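Local coordinates for protein indole-3-pyruvate decarboxylase (PDB 2NXW) that catalyses the thiamine diphosphate- and metal-dependent decarboxylation of indole-3-pyruvate to indole-3-acetaldehyde, a step of auxin biosynthesis, at residues Q37-I42 with L48-V53; W201-D206 with F321-T326; R285-S290 with R310-R315; L394-D399 with F405-M410; D501-M506 with F533-A538. One frame throughout, in Å; residues are numbered along the deposited sequence.

Interaction 1 of 5, residues Q37-I42 with L48-V53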
# COMPACT_ATOMS: atom_id res chain seq x y z
N GLN A 37 2.07 -32.60 -19.68
CA GLN A 37 2.22 -34.05 -19.67
C GLN A 37 1.51 -34.77 -18.53
O GLN A 37 1.44 -36.00 -18.51
CB GLN A 37 3.70 -34.41 -19.65
CG GLN A 37 4.46 -33.89 -20.86
CD GLN A 37 5.95 -34.15 -20.78
OE1 GLN A 37 6.63 -33.67 -19.87
NE2 GLN A 37 6.47 -34.92 -21.73
N ALA A 38 1.00 -34.01 -17.57
CA ALA A 38 0.32 -34.62 -16.44
C ALA A 38 -0.39 -33.54 -15.65
O ALA A 38 -0.18 -32.35 -15.88
CB ALA A 38 1.33 -35.32 -15.54
N MET A 39 -1.25 -33.97 -14.75
CA MET A 39 -1.92 -33.03 -13.87
C MET A 39 -1.77 -33.60 -12.47
O MET A 39 -2.14 -34.74 -12.20
CB MET A 39 -3.39 -32.87 -14.20
CG MET A 39 -4.02 -31.78 -13.31
SD MET A 39 -5.62 -31.24 -13.87
CE MET A 39 -6.47 -32.73 -13.62
N PHE A 40 -1.18 -32.79 -11.60
CA PHE A 40 -1.00 -33.18 -10.21
C PHE A 40 -2.11 -32.51 -9.42
O PHE A 40 -2.53 -31.41 -9.76
CB PHE A 40 0.36 -32.69 -9.71
CG PHE A 40 1.52 -33.26 -10.46
CD1 PHE A 40 2.07 -34.49 -10.08
CD2 PHE A 40 2.04 -32.60 -11.56
CE1 PHE A 40 3.12 -35.05 -10.80
CE2 PHE A 40 3.10 -33.14 -12.29
CZ PHE A 40 3.64 -34.37 -11.91
N GLY A 41 -2.60 -33.17 -8.37
CA GLY A 41 -3.63 -32.52 -7.59
C GLY A 41 -4.14 -33.25 -6.37
O GLY A 41 -3.81 -34.42 -6.15
N ILE A 42 -4.91 -32.53 -5.57
CA ILE A 42 -5.58 -33.10 -4.40
C ILE A 42 -7.00 -32.56 -4.50
O ILE A 42 -7.22 -31.35 -4.59
CB ILE A 42 -4.93 -32.68 -3.05
CG1 ILE A 42 -3.57 -33.38 -2.89
CG2 ILE A 42 -5.84 -33.09 -1.89
CD1 ILE A 42 -2.72 -32.83 -1.76
N LEU A 48 -14.48 -31.96 -6.93
CA LEU A 48 -14.80 -33.34 -7.29
C LEU A 48 -15.25 -33.53 -8.74
O LEU A 48 -14.76 -34.42 -9.44
CB LEU A 48 -15.82 -33.94 -6.31
CG LEU A 48 -15.20 -34.39 -4.99
CD1 LEU A 48 -16.28 -34.81 -4.02
CD2 LEU A 48 -14.24 -35.54 -5.24
N PRO A 49 -16.19 -32.70 -9.22
CA PRO A 49 -16.63 -32.85 -10.62
C PRO A 49 -15.48 -32.73 -11.62
O PRO A 49 -15.43 -33.46 -12.61
CB PRO A 49 -17.67 -31.74 -10.77
CG PRO A 49 -18.28 -31.69 -9.40
CD PRO A 49 -17.06 -31.75 -8.50
N PHE A 50 -14.56 -31.80 -11.37
CA PHE A 50 -13.42 -31.61 -12.26
C PHE A 50 -12.49 -32.83 -12.24
O PHE A 50 -12.03 -33.28 -13.28
CB PHE A 50 -12.64 -30.35 -11.87
CG PHE A 50 -11.43 -30.10 -12.73
CD1 PHE A 50 -11.57 -29.63 -14.03
CD2 PHE A 50 -10.16 -30.36 -12.24
CE1 PHE A 50 -10.45 -29.43 -14.84
CE2 PHE A 50 -9.04 -30.17 -13.04
CZ PHE A 50 -9.19 -29.70 -14.34
N PHE A 51 -12.21 -33.36 -11.05
CA PHE A 51 -11.33 -34.51 -10.97
C PHE A 51 -11.97 -35.73 -11.63
O PHE A 51 -11.26 -36.58 -12.16
CB PHE A 51 -10.96 -34.82 -9.51
CG PHE A 51 -9.79 -34.02 -9.00
CD1 PHE A 51 -9.86 -32.64 -8.87
CD2 PHE A 51 -8.61 -34.67 -8.63
CE1 PHE A 51 -8.78 -31.90 -8.38
CE2 PHE A 51 -7.51 -33.94 -8.13
CZ PHE A 51 -7.61 -32.56 -8.01
N LYS A 52 -13.30 -35.80 -11.60
CA LYS A 52 -14.04 -36.91 -12.22
C LYS A 52 -13.79 -36.87 -13.72
O LYS A 52 -13.52 -37.91 -14.33
CB LYS A 52 -15.54 -36.79 -11.94
CG LYS A 52 -16.39 -37.85 -12.65
CD LYS A 52 -17.85 -37.74 -12.24
CE LYS A 52 -18.71 -38.73 -13.02
NZ LYS A 52 -20.13 -38.70 -12.55
N VAL A 53 -13.88 -35.69 -14.32
CA VAL A 53 -13.64 -35.57 -15.76
C VAL A 53 -12.19 -35.95 -16.06
O VAL A 53 -11.91 -36.69 -17.00
CB VAL A 53 -13.91 -34.14 -16.27
CG1 VAL A 53 -13.48 -34.01 -17.73
CG2 VAL A 53 -15.39 -33.81 -16.12
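Phe-50 and Phe-51 make a buried apolar contact with Met-39, Gly-41 and Ile-42, packing helix 48-57 on strand 39-41 in the N-terminal thiamine diphosphate-binding domain. Strand 39-41, helix 48-57 and strand 62-64 form a beta-alpha-beta unit in a parallel sheet. Gly-41 offers no side chain, and a CB there would clash with Phe-51 CZ. The Phe-51 ring therefore comes right up to the backbone. Its CE2 lies 3.9 Å from Gly-41 C, which sits at the ring edge, and its CZ lies 3.6 Å from Ile-42 C. The CB of Ile-42 points away from the helix, and its side chain touches thiamine diphosphate. With an alanine replacing Phe-51, a gap is likely to open beside the Gly-41 to Ile-42 backbone. Phe-50 meets Met-39 in a Met-aromatic contact. With CG anti to the main-chain nitrogen (chi1 -175°), the Met-39 chain extends toward the helix. Its SD sits at the ring edge, 4.9 Å from the Phe-50 ring centroid, and Met-39 CE ends 3.7 Å from Phe-50 CE2.

Interaction 2 of 5, residues W201-D206 with F321-T326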
# COMPACT_ATOMS: atom_id res chain seq x y z
N TRP A 201 0.95 -11.49 -28.47
CA TRP A 201 1.40 -10.41 -27.59
C TRP A 201 2.11 -9.39 -28.47
O TRP A 201 2.66 -9.74 -29.52
CB TRP A 201 2.35 -10.93 -26.52
CG TRP A 201 1.65 -11.46 -25.30
CD1 TRP A 201 0.66 -12.41 -25.27
CD2 TRP A 201 1.87 -11.06 -23.94
NE1 TRP A 201 0.26 -12.63 -23.97
CE2 TRP A 201 0.98 -11.82 -23.14
CE3 TRP A 201 2.73 -10.15 -23.32
CZ2 TRP A 201 0.93 -11.68 -21.75
CZ3 TRP A 201 2.68 -10.01 -21.93
CH2 TRP A 201 1.78 -10.78 -21.16
N PRO A 202 2.11 -8.11 -28.07
CA PRO A 202 2.76 -7.03 -28.82
C PRO A 202 4.24 -7.24 -29.13
O PRO A 202 5.01 -7.69 -28.27
CB PRO A 202 2.55 -5.80 -27.93
CG PRO A 202 1.30 -6.13 -27.18
CD PRO A 202 1.50 -7.58 -26.83
N VAL A 203 4.64 -6.93 -30.36
CA VAL A 203 6.04 -7.04 -30.77
C VAL A 203 6.36 -5.80 -31.60
O VAL A 203 5.75 -5.57 -32.65
CB VAL A 203 6.30 -8.28 -31.64
CG1 VAL A 203 7.75 -8.29 -32.11
CG2 VAL A 203 5.99 -9.54 -30.85
N ASP A 204 7.28 -4.99 -31.10
CA ASP A 204 7.67 -3.76 -31.79
C ASP A 204 8.88 -4.03 -32.69
O ASP A 204 10.02 -4.03 -32.23
CB ASP A 204 8.03 -2.69 -30.77
CG ASP A 204 8.22 -1.33 -31.41
OD1 ASP A 204 8.59 -1.28 -32.60
OD2 ASP A 204 8.00 -0.32 -30.71
N ARG A 205 8.61 -4.25 -33.98
CA ARG A 205 9.67 -4.53 -34.95
C ARG A 205 10.69 -3.40 -35.09
O ARG A 205 11.87 -3.66 -35.34
CB ARG A 205 9.06 -4.85 -36.32
CG ARG A 205 8.19 -6.10 -36.33
CD ARG A 205 8.98 -7.33 -35.92
N ASP A 206 10.24 -2.16 -34.95
CA ASP A 206 11.15 -1.03 -35.06
C ASP A 206 12.09 -0.99 -33.86
O ASP A 206 13.30 -0.81 -34.02
CB ASP A 206 10.38 0.29 -35.14
CG ASP A 206 9.62 0.44 -36.45
OD1 ASP A 206 10.23 0.22 -37.52
OD2 ASP A 206 8.42 0.79 -36.41
N PHE A 321 14.83 -9.41 -20.68
CA PHE A 321 14.01 -10.23 -19.79
C PHE A 321 12.56 -9.75 -19.81
O PHE A 321 12.31 -8.57 -20.05
CB PHE A 321 14.57 -10.09 -18.38
CG PHE A 321 13.93 -10.97 -17.35
CD1 PHE A 321 14.14 -12.35 -17.37
CD2 PHE A 321 13.16 -10.42 -16.33
CE1 PHE A 321 13.59 -13.16 -16.38
CE2 PHE A 321 12.61 -11.22 -15.33
CZ PHE A 321 12.83 -12.60 -15.36
N ASP A 322 11.62 -10.65 -19.55
CA ASP A 322 10.20 -10.29 -19.50
C ASP A 322 9.71 -9.52 -20.73
O ASP A 322 8.92 -8.58 -20.61
CB ASP A 322 9.88 -9.49 -18.23
CG ASP A 322 9.59 -10.37 -17.02
OD1 ASP A 322 9.40 -11.59 -17.19
OD2 ASP A 322 9.53 -9.82 -15.90
N ARG A 323 10.18 -9.93 -21.90
CA ARG A 323 9.81 -9.32 -23.18
C ARG A 323 10.19 -7.85 -23.32
O ARG A 323 9.50 -7.08 -23.98
CB ARG A 323 8.30 -9.50 -23.44
CG ARG A 323 7.88 -10.96 -23.59
CD ARG A 323 6.38 -11.10 -23.88
NE ARG A 323 6.02 -10.61 -25.21
CZ ARG A 323 6.15 -11.29 -26.35
NH1 ARG A 323 6.64 -12.53 -26.34
NH2 ARG A 323 5.79 -10.73 -27.50
N ALA A 324 11.30 -7.47 -22.69
CA ALA A 324 11.81 -6.10 -22.78
C ALA A 324 13.32 -6.16 -22.75
O ALA A 324 13.91 -7.20 -22.43
CB ALA A 324 11.29 -5.25 -21.61
N VAL A 325 13.97 -5.06 -23.10
CA VAL A 325 15.42 -4.99 -23.07
C VAL A 325 15.83 -3.64 -22.53
O VAL A 325 15.43 -2.60 -23.06
CB VAL A 325 16.04 -5.17 -24.48
CG1 VAL A 325 17.56 -5.13 -24.38
CG2 VAL A 325 15.59 -6.50 -25.09
N THR A 326 16.62 -3.65 -21.46
CA THR A 326 17.08 -2.42 -20.83
C THR A 326 18.59 -2.24 -20.97
O THR A 326 19.36 -3.17 -20.71
CB THR A 326 16.72 -2.41 -19.32
OG1 THR A 326 15.30 -2.46 -19.17
CG2 THR A 326 17.26 -1.15 -18.65
O HOH W 1 5.20 -8.27 -25.57
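Arg-323 NH2 donates a hydrogen bond to the backbone O of Pro-202, with the two atoms 3.2 Å apart. The N-H...O angle is 158°. The oxygen lies at the edge of the guanidinium, near its plane. Seen from the acceptor, NH2 stands above the carbonyl plane, 49° out of it. A water also sits here. It donates to Pro-202 O, 2.8 Å from the water oxygen; its approach to Arg-323 NE is so short that this half is doubtful. Trp-201 CB lies over one guanidinium face, 3.6 Å from Arg-323 NH2. Val-203 CG2 approaches the guanidinium edge, also 3.6 Å from Arg-323 NH2. The indole is not stacked on the guanidinium, since the two planes are 68° apart. Trp-201 CE3 instead lies 3.8 Å from Arg-323 CD.

The arginine chain bends at chi3, which swings NE and NH2 to the 201-203 backbone. Arg-323 springs from a type I' beta turn, Phe-321 to Ala-324, that joins strands 317-321 and 324-327 as a hairpin. Asp-322 in this turn makes salt bridges to Lys-110 and Arg-177. Trp-201 also packs on helix 161-175, and Asp-204 is the N-cap of helix 205-221. The contact ties the chain just before helix 205-221 to a hairpin of the central sheet. A charge-to-dipole bond at an exposed site is probably weaker than a salt bridge, and the charge would likely stay partly solvated.

Interaction 3 of 5, residues R285-S290 with R310-R315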
# COMPACT_ATOMS: atom_id res chain seq x y z
N ARG A 285 34.72 -12.54 -10.92
CA ARG A 285 35.43 -11.32 -11.30
C ARG A 285 35.09 -10.92 -12.74
O ARG A 285 34.84 -9.74 -13.03
CB ARG A 285 36.94 -11.53 -11.16
CG ARG A 285 37.77 -10.28 -11.39
N LEU A 286 35.09 -11.89 -13.63
CA LEU A 286 34.78 -11.63 -15.04
C LEU A 286 33.41 -10.96 -15.18
O LEU A 286 33.25 -9.98 -15.90
CB LEU A 286 34.79 -12.93 -15.84
CG LEU A 286 34.42 -12.81 -17.31
CD1 LEU A 286 35.47 -11.98 -18.03
CD2 LEU A 286 34.31 -14.19 -17.94
N VAL A 287 32.42 -11.51 -14.49
CA VAL A 287 31.06 -10.99 -14.54
C VAL A 287 30.91 -9.62 -13.86
O VAL A 287 30.36 -8.67 -14.43
CB VAL A 287 30.07 -11.98 -13.88
CG1 VAL A 287 28.69 -11.35 -13.74
CG2 VAL A 287 29.97 -13.25 -14.73
N GLU A 288 31.40 -9.52 -12.63
CA GLU A 288 31.26 -8.29 -11.89
C GLU A 288 32.10 -7.11 -12.37
O GLU A 288 31.77 -5.96 -12.08
CB GLU A 288 31.50 -8.58 -10.40
CG GLU A 288 30.51 -9.61 -9.89
CD GLU A 288 30.68 -9.95 -8.42
OE1 GLU A 288 31.63 -9.41 -7.80
OE2 GLU A 288 29.88 -10.75 -7.90
N GLU A 289 33.16 -7.39 -13.14
CA GLU A 289 33.99 -6.31 -13.66
C GLU A 289 33.68 -6.00 -15.12
O GLU A 289 34.29 -5.11 -15.72
CB GLU A 289 35.47 -6.67 -13.53
CG GLU A 289 35.92 -6.98 -12.12
CD GLU A 289 37.42 -7.05 -11.99
OE1 GLU A 289 38.08 -7.53 -12.93
OE2 GLU A 289 37.94 -6.62 -10.93
N SER A 290 32.72 -6.72 -15.70
CA SER A 290 32.37 -6.49 -17.10
C SER A 290 31.78 -5.10 -17.37
O SER A 290 30.95 -4.61 -16.60
CB SER A 290 31.38 -7.55 -17.57
OG SER A 290 30.99 -7.30 -18.91
N ARG A 310 23.13 -5.42 -7.20
CA ARG A 310 24.10 -4.83 -6.28
C ARG A 310 25.53 -5.33 -6.49
O ARG A 310 26.47 -4.79 -5.89
CB ARG A 310 23.69 -5.11 -4.83
CG ARG A 310 22.38 -4.47 -4.41
CD ARG A 310 21.90 -5.04 -3.08
NE ARG A 310 20.71 -4.37 -2.56
CZ ARG A 310 20.72 -3.20 -1.94
NH1 ARG A 310 21.86 -2.56 -1.74
NH2 ARG A 310 19.58 -2.67 -1.50
N LYS A 311 25.71 -6.35 -7.32
CA LYS A 311 27.03 -6.91 -7.57
C LYS A 311 27.59 -6.56 -8.95
O LYS A 311 28.80 -6.63 -9.17
CB LYS A 311 27.00 -8.43 -7.42
CG LYS A 311 26.73 -8.93 -6.00
CD LYS A 311 27.83 -8.52 -5.04
CE LYS A 311 27.65 -9.21 -3.69
NZ LYS A 311 26.27 -9.04 -3.14
N ILE A 312 26.72 -6.19 -9.88
CA ILE A 312 27.14 -5.83 -11.23
C ILE A 312 26.90 -4.35 -11.50
O ILE A 312 26.25 -3.67 -10.71
CB ILE A 312 26.36 -6.64 -12.30
CG1 ILE A 312 24.87 -6.30 -12.21
CG2 ILE A 312 26.60 -8.13 -12.09
CD1 ILE A 312 24.02 -6.93 -13.29
N ASP A 313 27.43 -3.85 -12.61
CA ASP A 313 27.23 -2.45 -12.95
C ASP A 313 26.09 -2.33 -13.95
O ASP A 313 26.29 -2.51 -15.16
CB ASP A 313 28.51 -1.85 -13.53
CG ASP A 313 28.38 -0.37 -13.85
OD1 ASP A 313 27.46 0.29 -13.31
OD2 ASP A 313 29.21 0.13 -14.64
N LEU A 314 24.89 -2.05 -13.46
CA LEU A 314 23.72 -1.93 -14.32
C LEU A 314 23.88 -0.89 -15.41
O LEU A 314 23.24 -0.99 -16.46
CB LEU A 314 22.47 -1.60 -13.50
CG LEU A 314 21.91 -2.74 -12.65
CD1 LEU A 314 20.60 -2.32 -12.01
CD2 LEU A 314 21.69 -3.96 -13.53
N ARG A 315 24.73 0.10 -15.18
CA ARG A 315 24.94 1.14 -16.18
C ARG A 315 25.55 0.55 -17.45
O ARG A 315 25.31 1.06 -18.54
CB ARG A 315 25.88 2.22 -15.63
CG ARG A 315 25.36 2.93 -14.40
CD ARG A 315 26.41 3.91 -13.90
NE ARG A 315 27.68 3.23 -13.70
CZ ARG A 315 28.83 3.84 -13.44
NH1 ARG A 315 28.88 5.17 -13.34
NH2 ARG A 315 29.93 3.12 -13.29
O HOH W 2 29.25 -5.75 -14.28
O HOH W 3 31.19 -6.80 -7.30
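The C-terminal end of helix 281-288 meets the loop before strand 317-321, on the central domain of the thiamine diphosphate enzyme fold. Glu-288 and Lys-311 lie side by side and point the same way. The aliphatic part of the glutamate touches the loop backbone, with Glu-288 CG 3.5 Å from Lys-311 O. Further out, Glu-288 OE2 lies 3.7 Å from Lys-311 CB. The lysine bends at chi2 (-64°) and its end leads away, leaving NZ 6.2 Å from Glu-288 OE2. The two charges do not touch. Glu-288 OE2 bonds instead to Tyr-274 OH. Its OE1 accepts from a water at 2.7 Å, and this water also donates to Lys-311 O. On the buried side, Val-287 CG1 meets Ile-312 CG2 at 4.2 Å.

A second water accepts from Asp-313 N and lies close to the carbonyls of Val-287 and Ser-290. Within the loop, Arg-315 NE forms a salt bridge to Asp-313 OD1, 3.0 Å away, using the syn lone pair of that oxygen. This brings the guanidinium edge to the carboxylate. The contact also lies at a subunit interface, where Glu-288 O and Lys-311 O each accept from Arg-315 NH1 of the third subunit, and the reverse pairing occurs too. Inward, Val-287 packs on strands 225-229, 253-255 and 292-296, while Ile-312 packs on strand 292-296, so helix end and loop share one part of the sheet.

Interaction 4 of 5, residues L394-D399 with F405-M410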
# COMPACT_ATOMS: atom_id res chain seq x y z
N LEU A 394 22.27 -38.82 -13.68
CA LEU A 394 20.84 -38.61 -13.49
C LEU A 394 20.59 -37.13 -13.30
O LEU A 394 21.50 -36.38 -12.91
CB LEU A 394 20.33 -39.32 -12.22
CG LEU A 394 20.48 -40.84 -12.09
CD1 LEU A 394 19.67 -41.33 -10.89
CD2 LEU A 394 19.98 -41.51 -13.38
N LEU A 395 19.37 -36.69 -13.60
CA LEU A 395 19.02 -35.30 -13.34
C LEU A 395 18.87 -35.25 -11.81
O LEU A 395 18.36 -36.19 -11.20
CB LEU A 395 17.70 -34.92 -14.02
CG LEU A 395 17.19 -33.51 -13.66
CD1 LEU A 395 16.59 -32.86 -14.91
CD2 LEU A 395 16.17 -33.58 -12.53
N ILE A 396 19.30 -34.15 -11.20
CA ILE A 396 19.23 -34.00 -9.76
C ILE A 396 18.20 -32.96 -9.36
O ILE A 396 18.15 -31.87 -9.94
CB ILE A 396 20.60 -33.57 -9.19
CG1 ILE A 396 21.63 -34.66 -9.46
CG2 ILE A 396 20.50 -33.29 -7.68
CD1 ILE A 396 23.07 -34.28 -9.08
N ALA A 397 17.37 -33.31 -8.38
CA ALA A 397 16.41 -32.38 -7.82
C ALA A 397 16.97 -32.11 -6.42
O ALA A 397 17.25 -33.04 -5.66
CB ALA A 397 15.03 -33.01 -7.72
N ALA A 398 17.16 -30.85 -6.08
CA ALA A 398 17.70 -30.52 -4.78
C ALA A 398 16.80 -29.57 -4.02
O ALA A 398 16.12 -28.73 -4.61
CB ALA A 398 19.08 -29.89 -4.94
N ASP A 399 16.78 -29.73 -2.70
CA ASP A 399 16.02 -28.83 -1.84
C ASP A 399 16.98 -27.69 -1.50
O ASP A 399 18.09 -27.63 -2.03
CB ASP A 399 15.59 -29.55 -0.56
CG ASP A 399 14.26 -29.04 -0.03
OD1 ASP A 399 14.21 -27.85 0.38
OD2 ASP A 399 13.27 -29.80 -0.02
N PHE A 405 24.19 -26.76 -2.18
CA PHE A 405 25.58 -26.34 -2.33
C PHE A 405 26.47 -27.53 -2.70
O PHE A 405 27.44 -27.37 -3.44
CB PHE A 405 26.04 -25.66 -1.03
CG PHE A 405 25.45 -24.30 -0.83
CD1 PHE A 405 26.20 -23.15 -1.11
CD2 PHE A 405 24.14 -24.14 -0.40
CE1 PHE A 405 25.65 -21.88 -0.96
CE2 PHE A 405 23.57 -22.87 -0.26
CZ PHE A 405 24.34 -21.73 -0.54
N THR A 406 26.12 -28.72 -2.21
CA THR A 406 26.86 -29.93 -2.52
C THR A 406 26.56 -30.36 -3.96
O THR A 406 27.46 -30.80 -4.69
CB THR A 406 26.47 -31.06 -1.59
OG1 THR A 406 26.66 -30.64 -0.23
CG2 THR A 406 27.34 -32.28 -1.85
N ALA A 407 25.30 -30.24 -4.37
CA ALA A 407 24.90 -30.62 -5.73
C ALA A 407 25.62 -29.81 -6.79
O ALA A 407 25.79 -30.28 -7.92
CB ALA A 407 23.39 -30.48 -5.88
N MET A 408 26.05 -28.59 -6.45
CA MET A 408 26.77 -27.77 -7.42
C MET A 408 28.05 -28.49 -7.86
O MET A 408 28.57 -28.22 -8.95
CB MET A 408 27.15 -26.41 -6.81
CG MET A 408 25.97 -25.49 -6.51
SD MET A 408 25.05 -25.03 -8.01
CE MET A 408 26.24 -23.98 -8.82
N ASP A 409 28.54 -29.41 -7.03
CA ASP A 409 29.75 -30.16 -7.35
C ASP A 409 29.49 -31.60 -7.78
O ASP A 409 30.39 -32.44 -7.75
CB ASP A 409 30.73 -30.12 -6.17
CG ASP A 409 31.40 -28.77 -6.02
OD1 ASP A 409 31.59 -28.09 -7.05
OD2 ASP A 409 31.76 -28.39 -4.89
N MET A 410 28.26 -31.87 -8.18
CA MET A 410 27.90 -33.21 -8.66
C MET A 410 27.68 -33.20 -10.16
O MET A 410 27.10 -32.26 -10.71
CB MET A 410 26.61 -33.68 -7.99
CG MET A 410 26.80 -34.15 -6.57
SD MET A 410 25.21 -34.64 -5.87
CE MET A 410 25.71 -35.05 -4.21
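Ile-396 lays its side chain against Met-410 and Ala-407, in the beta-alpha-beta unit made by strand 395-398, helix 402-407 and strand 415-416. The unit belongs to the parallel sheet of the C-terminal thiamine diphosphate-binding domain. The contact is wholly apolar and all four touching residues are buried. Ile-396 uses both branches. CG2 stands anti to the backbone N and meets Ala-407 CB at 4.4 Å. CG1 stands anti to the carbonyl carbon (chi1 -63°) and carries CD1 to the methionine. Two residues further along the strand, Ala-398 faces the same way, and its CB is 4.5 Å from Ala-407 CB. Two small methyl groups here let helix and strand lie near each other, with the CA atoms of Ala-398 and Ala-407 7.3 Å apart.

A type I beta turn runs from Ala-407 to Met-410. It is closed by a backbone bond from Met-410 N to Ala-407 O. The turn brings Met-410 back over the strand, and Met-410 also packs on Ile-379 of helix 376-388. Ala-407 touches Leu-415 of the neighbouring strand. The Ile-396 and Met-410 side chains cross at about a right angle, with Ile-396 CD1 3.8 Å from Met-410 CB. Ile-396 CD1 also lies 3.9 Å from Met-410 SD.

Interaction 5 of 5, residues D501-M506 with F533-A538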
# COMPACT_ATOMS: atom_id res chain seq x y z
N ASP A 501 14.65 -45.78 8.84
CA ASP A 501 13.73 -46.71 9.51
C ASP A 501 12.27 -46.46 9.17
O ASP A 501 11.41 -47.31 9.40
CB ASP A 501 13.87 -46.62 11.03
CG ASP A 501 15.16 -47.23 11.56
OD1 ASP A 501 15.87 -47.94 10.81
OD2 ASP A 501 15.44 -47.00 12.76
N MET A 502 11.96 -45.27 8.67
CA MET A 502 10.58 -44.95 8.34
C MET A 502 10.24 -45.21 6.87
O MET A 502 9.08 -45.16 6.48
CB MET A 502 10.31 -43.48 8.68
CG MET A 502 10.50 -43.16 10.15
SD MET A 502 10.36 -41.38 10.54
CE MET A 502 8.64 -41.18 10.50
N ALA A 503 11.26 -45.52 6.07
CA ALA A 503 11.03 -45.75 4.64
C ALA A 503 10.13 -46.92 4.31
O ALA A 503 9.31 -46.83 3.39
CB ALA A 503 12.37 -45.91 3.91
N ALA A 504 10.29 -48.03 5.02
CA ALA A 504 9.47 -49.20 4.73
C ALA A 504 7.98 -48.92 4.85
O ALA A 504 7.18 -49.44 4.07
CB ALA A 504 9.87 -50.37 5.63
N GLY A 505 7.60 -48.11 5.83
CA GLY A 505 6.20 -47.78 6.03
C GLY A 505 5.61 -47.01 4.86
O GLY A 505 4.38 -46.96 4.69
N MET A 506 6.49 -46.41 4.07
CA MET A 506 6.11 -45.63 2.89
C MET A 506 6.32 -46.40 1.60
O MET A 506 6.18 -45.84 0.51
CB MET A 506 6.92 -44.33 2.82
CG MET A 506 6.59 -43.33 3.88
SD MET A 506 7.47 -41.79 3.60
CE MET A 506 9.10 -42.15 4.24
N PHE A 533 11.42 -46.73 -4.24
CA PHE A 533 12.32 -45.61 -3.99
C PHE A 533 13.41 -46.07 -3.02
O PHE A 533 13.21 -46.98 -2.20
CB PHE A 533 11.56 -44.37 -3.46
CG PHE A 533 11.12 -44.45 -2.02
CD1 PHE A 533 12.03 -44.23 -0.99
CD2 PHE A 533 9.78 -44.66 -1.69
CE1 PHE A 533 11.62 -44.23 0.34
CE2 PHE A 533 9.35 -44.66 -0.36
CZ PHE A 533 10.29 -44.44 0.66
N GLN A 534 14.58 -45.46 -3.16
CA GLN A 534 15.73 -45.81 -2.34
C GLN A 534 16.15 -44.59 -1.55
O GLN A 534 16.54 -43.58 -2.13
CB GLN A 534 16.87 -46.26 -3.24
CG GLN A 534 16.52 -47.44 -4.15
CD GLN A 534 16.33 -48.72 -3.38
OE1 GLN A 534 17.20 -49.13 -2.61
NE2 GLN A 534 15.18 -49.38 -3.59
N LEU A 535 16.07 -44.70 -0.23
CA LEU A 535 16.44 -43.60 0.64
C LEU A 535 17.74 -43.90 1.38
O LEU A 535 17.82 -44.86 2.15
CB LEU A 535 15.31 -43.35 1.65
CG LEU A 535 15.56 -42.27 2.71
CD1 LEU A 535 15.75 -40.93 2.03
CD2 LEU A 535 14.37 -42.21 3.67
N ILE A 536 18.76 -43.10 1.11
CA ILE A 536 20.05 -43.25 1.77
C ILE A 536 20.13 -42.10 2.78
O ILE A 536 20.22 -40.93 2.38
CB ILE A 536 21.23 -43.14 0.78
CG1 ILE A 536 21.13 -44.25 -0.29
CG2 ILE A 536 22.57 -43.26 1.54
CD1 ILE A 536 22.11 -44.08 -1.44
N GLU A 537 20.08 -42.44 4.06
CA GLU A 537 20.14 -41.45 5.12
C GLU A 537 21.60 -41.34 5.55
O GLU A 537 22.10 -42.20 6.29
CB GLU A 537 19.25 -41.88 6.29
CG GLU A 537 19.27 -40.89 7.44
CD GLU A 537 18.55 -41.40 8.67
OE1 GLU A 537 18.36 -42.63 8.81
OE2 GLU A 537 18.17 -40.55 9.50
N ALA A 538 22.27 -40.29 5.09
CA ALA A 538 23.68 -40.09 5.39
C ALA A 538 23.86 -39.23 6.61
O ALA A 538 23.50 -38.05 6.60
CB ALA A 538 24.37 -39.44 4.20
O HOH W 4 16.96 -44.52 10.39
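Phe-533 points its CB toward Ala-503 and Met-506, and its ring reaches them with one end. CG lies between the backbone N and the carbonyl carbon (chi1 76°), which turns the ring to the 501-506 segment. On one flank, CE1 meets Ala-503 CB at 4.0 Å. On the other, CE2 comes 3.5 Å from Met-506 O, which lies in the ring plane at its edge. CZ, at the far end, lies between them, 3.8 Å from Ala-503 O and 4.0 Å from Met-506 CB. Met-506 belongs to the 3-10 segment 504-506 and Ala-503 borders it, with Met-506 N bonded to Ala-503 O.

Strand 534-539 is an inner strand of the parallel sheet in the C-terminal thiamine diphosphate-binding domain. A serine in place of Phe-533 would probably leave a gap between strand and turn, with Met-506 losing its apolar partner across the contact and Ala-503 one of its two. Next along the strand, Leu-535 CD2 touches Ala-503 CB at 4.2 Å. Further on, a water accepts from Asp-501 N and donates to Glu-537 OE1, 2.8 Å from the water oxygen. Glu-537 also forms a salt bridge with Arg-512. Met-506 packs on Met-502 of the second subunit.

Overall arrangement
The five contacts spread over three sheet-based domains. Interaction 1 lies in the N-terminal domain, interactions 2 and 3 at the central domain, and interactions 4 and 5 in the C-terminal one. They come in series along the chain, except that interaction 3 is nested in the loop closed by interaction 2. Interactions 4 and 5 reach the same parallel sheet, with centres about 19 Å apart. Interactions 2 and 5 are farthest apart, at about 49 Å between centres. Interactions 1 and 5 touch the second subunit, and interaction 1 also touches a thiamine diphosphate. N- and C-terminal domains of partner subunits together house the cofactor, as in other enzymes of this family. Interaction 3 meets the third subunit, within the tetramer.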